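Local structure of folylpolyglutamate synthase/dihydrofolate synthase (Thermotoga maritima, 1O5Z) at residues A[52-57]-A[152-157]. The protein probably catalyses the ATP-dependent addition of L-glutamate to dihydropteroate and to tetrahydrofolate polyglutamates, as a folylpolyglutamate and dihydrofolate synthase. Residues are numbered along the deposited sequence; the frame is centred on the assembly and turned at random.
Sequences YKTIHI and AVLEVG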
loop_
_atom_site.group_PDB
_atom_site.type_symbol
_atom_site.label_atom_id
_atom_site.label_comp_id
_atom_site.label_asym_id
_atom_site.label_seq_id
_atom_site.Cartn_x
_atom_site.Cartn_y
_atom_site.Cartn_z
ATOM N N TYR A 52 2.078 -14.555 17.756
ATOM C CA TYR A 52 2.819 -14.965 16.571
ATOM C C TYR A 52 3.948 -13.971 16.344
ATOM O O TYR A 52 3.913 -12.873 16.830
ATOM C CB TYR A 52 1.904 -15.019 15.318
ATOM C CG TYR A 52 0.837 -13.912 15.304
ATOM C CD1 TYR A 52 1.159 -12.588 14.943
ATOM C CD2 TYR A 52 -0.456 -14.170 15.720
ATOM C CE1 TYR A 52 0.202 -11.575 15.020
ATOM C CE2 TYR A 52 -1.422 -13.166 15.758
ATOM C CZ TYR A 52 -1.071 -11.889 15.448
ATOM O OH TYR A 52 -2.000 -10.932 15.453
ATOM N N LYS A 53 4.956 -14.387 15.592
ATOM C CA LYS A 53 6.048 -13.512 15.173
ATOM C C LYS A 53 5.511 -12.476 14.211
ATOM O O LYS A 53 4.494 -12.679 13.540
ATOM C CB LYS A 53 7.194 -14.296 14.492
ATOM C CG LYS A 53 7.785 -15.445 15.291
ATOM C CD LYS A 53 8.281 -14.937 16.667
ATOM C CE LYS A 53 8.947 -16.034 17.555
ATOM N NZ LYS A 53 8.828 -15.705 19.036
ATOM N N THR A 54 6.242 -11.376 14.101
ATOM C CA THR A 54 5.723 -10.201 13.462
ATOM C C THR A 54 6.853 -9.521 12.709
ATOM O O THR A 54 8.031 -9.642 13.097
ATOM C CB THR A 54 5.071 -9.387 14.595
ATOM O OG1 THR A 54 3.636 -9.311 14.376
ATOM C CG2 THR A 54 5.536 -8.049 14.685
ATOM N N ILE A 55 6.510 -8.893 11.574
ATOM C CA ILE A 55 7.457 -8.031 10.838
ATOM C C ILE A 55 6.750 -6.730 10.595
ATOM O O ILE A 55 5.583 -6.715 10.265
ATOM C CB ILE A 55 7.918 -8.673 9.522
ATOM C CG1 ILE A 55 8.708 -9.921 9.832
ATOM C CG2 ILE A 55 8.769 -7.695 8.686
ATOM C CD1 ILE A 55 8.905 -10.801 8.586
ATOM N N HIS A 56 7.466 -5.639 10.821
ATOM C CA HIS A 56 6.831 -4.345 10.922
ATOM C C HIS A 56 7.427 -3.395 9.920
ATOM O O HIS A 56 8.619 -3.164 9.977
ATOM C CB HIS A 56 6.980 -3.774 12.333
ATOM C CG HIS A 56 5.989 -2.704 12.638
ATOM N ND1 HIS A 56 6.120 -1.857 13.714
ATOM C CD2 HIS A 56 4.832 -2.359 12.024
ATOM C CE1 HIS A 56 5.091 -1.028 13.734
ATOM N NE2 HIS A 56 4.307 -1.295 12.707
ATOM N N ILE A 57 6.587 -2.861 9.017
ATOM C CA ILE A 57 7.058 -2.066 7.881
ATOM C C ILE A 57 6.425 -0.693 7.760
ATOM O O ILE A 57 5.246 -0.575 7.446
ATOM C CB ILE A 57 6.890 -2.859 6.548
ATOM C CG1 ILE A 57 7.694 -4.179 6.617
ATOM C CG2 ILE A 57 7.431 -2.042 5.359
ATOM C CD1 ILE A 57 7.034 -5.222 6.072
ATOM N N ALA A 152 3.022 -12.542 11.109
ATOM C CA ALA A 152 2.214 -11.455 10.573
ATOM C C ALA A 152 3.124 -10.347 10.033
ATOM O O ALA A 152 4.067 -9.962 10.683
ATOM C CB ALA A 152 1.241 -10.926 11.624
ATOM N N VAL A 153 2.852 -9.869 8.821
ATOM C CA VAL A 153 3.557 -8.732 8.237
ATOM C C VAL A 153 2.641 -7.556 8.288
ATOM O O VAL A 153 1.534 -7.594 7.766
ATOM C CB VAL A 153 3.978 -9.028 6.800
ATOM C CG1 VAL A 153 4.804 -7.894 6.218
ATOM C CG2 VAL A 153 4.787 -10.328 6.760
ATOM N N LEU A 154 3.103 -6.486 8.935
ATOM C CA LEU A 154 2.271 -5.342 9.242
ATOM C C LEU A 154 2.815 -4.096 8.609
ATOM O O LEU A 154 3.900 -3.654 8.921
ATOM C CB LEU A 154 2.216 -5.147 10.745
ATOM C CG LEU A 154 1.923 -6.454 11.485
ATOM C CD1 LEU A 154 2.356 -6.298 12.927
ATOM C CD2 LEU A 154 0.471 -6.728 11.374
ATOM N N GLU A 155 1.998 -3.526 7.751
ATOM C CA GLU A 155 2.219 -2.228 7.215
ATOM C C GLU A 155 1.711 -1.143 8.212
ATOM O O GLU A 155 0.559 -1.135 8.622
ATOM C CB GLU A 155 1.494 -2.097 5.849
ATOM C CG GLU A 155 1.682 -0.721 5.241
ATOM C CD GLU A 155 0.891 -0.467 4.016
ATOM O OE1 GLU A 155 0.112 -1.333 3.584
ATOM O OE2 GLU A 155 1.099 0.629 3.473
ATOM N N VAL A 156 2.579 -0.199 8.525
ATOM C CA VAL A 156 2.224 0.941 9.330
ATOM C C VAL A 156 1.108 1.687 8.620
ATOM O O VAL A 156 1.134 1.864 7.373
ATOM C CB VAL A 156 3.428 1.867 9.527
ATOM C CG1 VAL A 156 3.015 3.130 10.232
ATOM C CG2 VAL A 156 4.579 1.127 10.267
ATOM N N GLY A 157 0.100 2.092 9.395
ATOM C CA GLY A 157 -0.971 2.965 8.880
ATOM C C GLY A 157 -0.421 4.329 8.503
ATOM O O GLY A 157 -0.521 4.752 7.385
#
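Ala152, Ile57 and Leu154 bury the most surface where strand 53-57 runs parallel to strand 152-155. Ala152 is gripped at both ends of its backbone: its N gives a hydrogen bond to Lys53 O, and its O takes one from Ile55 N at 2.8 Å. Its methyl CB lies 3.6 Å from CE1 of Tyr52, which stands just ahead of strand 53-57 and has its OH hydrogen-bonded to Phe141 O. Leu154 repeats the pattern two residues on, its N reaching Ile55 O and its O receiving Ile57 N; the N-H of Ile57 points at that oxygen at 163°. With CG beside the backbone N (chi1 -48°), Leu154 lays CD1 against Thr54, 3.6 Å from OG1, a buried hydroxyl with no hydrogen-bonding partner in the model. His56 shares this face, turning the edge of its ring to Leu154 O, which lies in the ring plane 3.5 Å from CD2. Its NE2 meets Val156 CG2 at 3.4 Å and is hydrogen-bonded to Thr165 OG1. Without the imidazole, as with an alanine here, Thr165 OG1 would probably lose this mate and a gap would be likely to open beside Val156 CG2. On the other face Ile57 brings CD1 tightly onto Val153 CG1, 3.5 Å away. The last bond, Val156 N to Ile57 O, is nearly straight at the hydrogen (174°), although the donor sits above the carbonyl plane. Helix 132-146 covers Ala152 and Leu154, whereas helix 63-77 packs on Val153, Ile57 and Glu155. The pair is central in the mixed sheet of the Mur ligase-type, P-loop NTPase-like domain: strand 173-175 flanks 53-58, and strand 81-84 flanks 151-155.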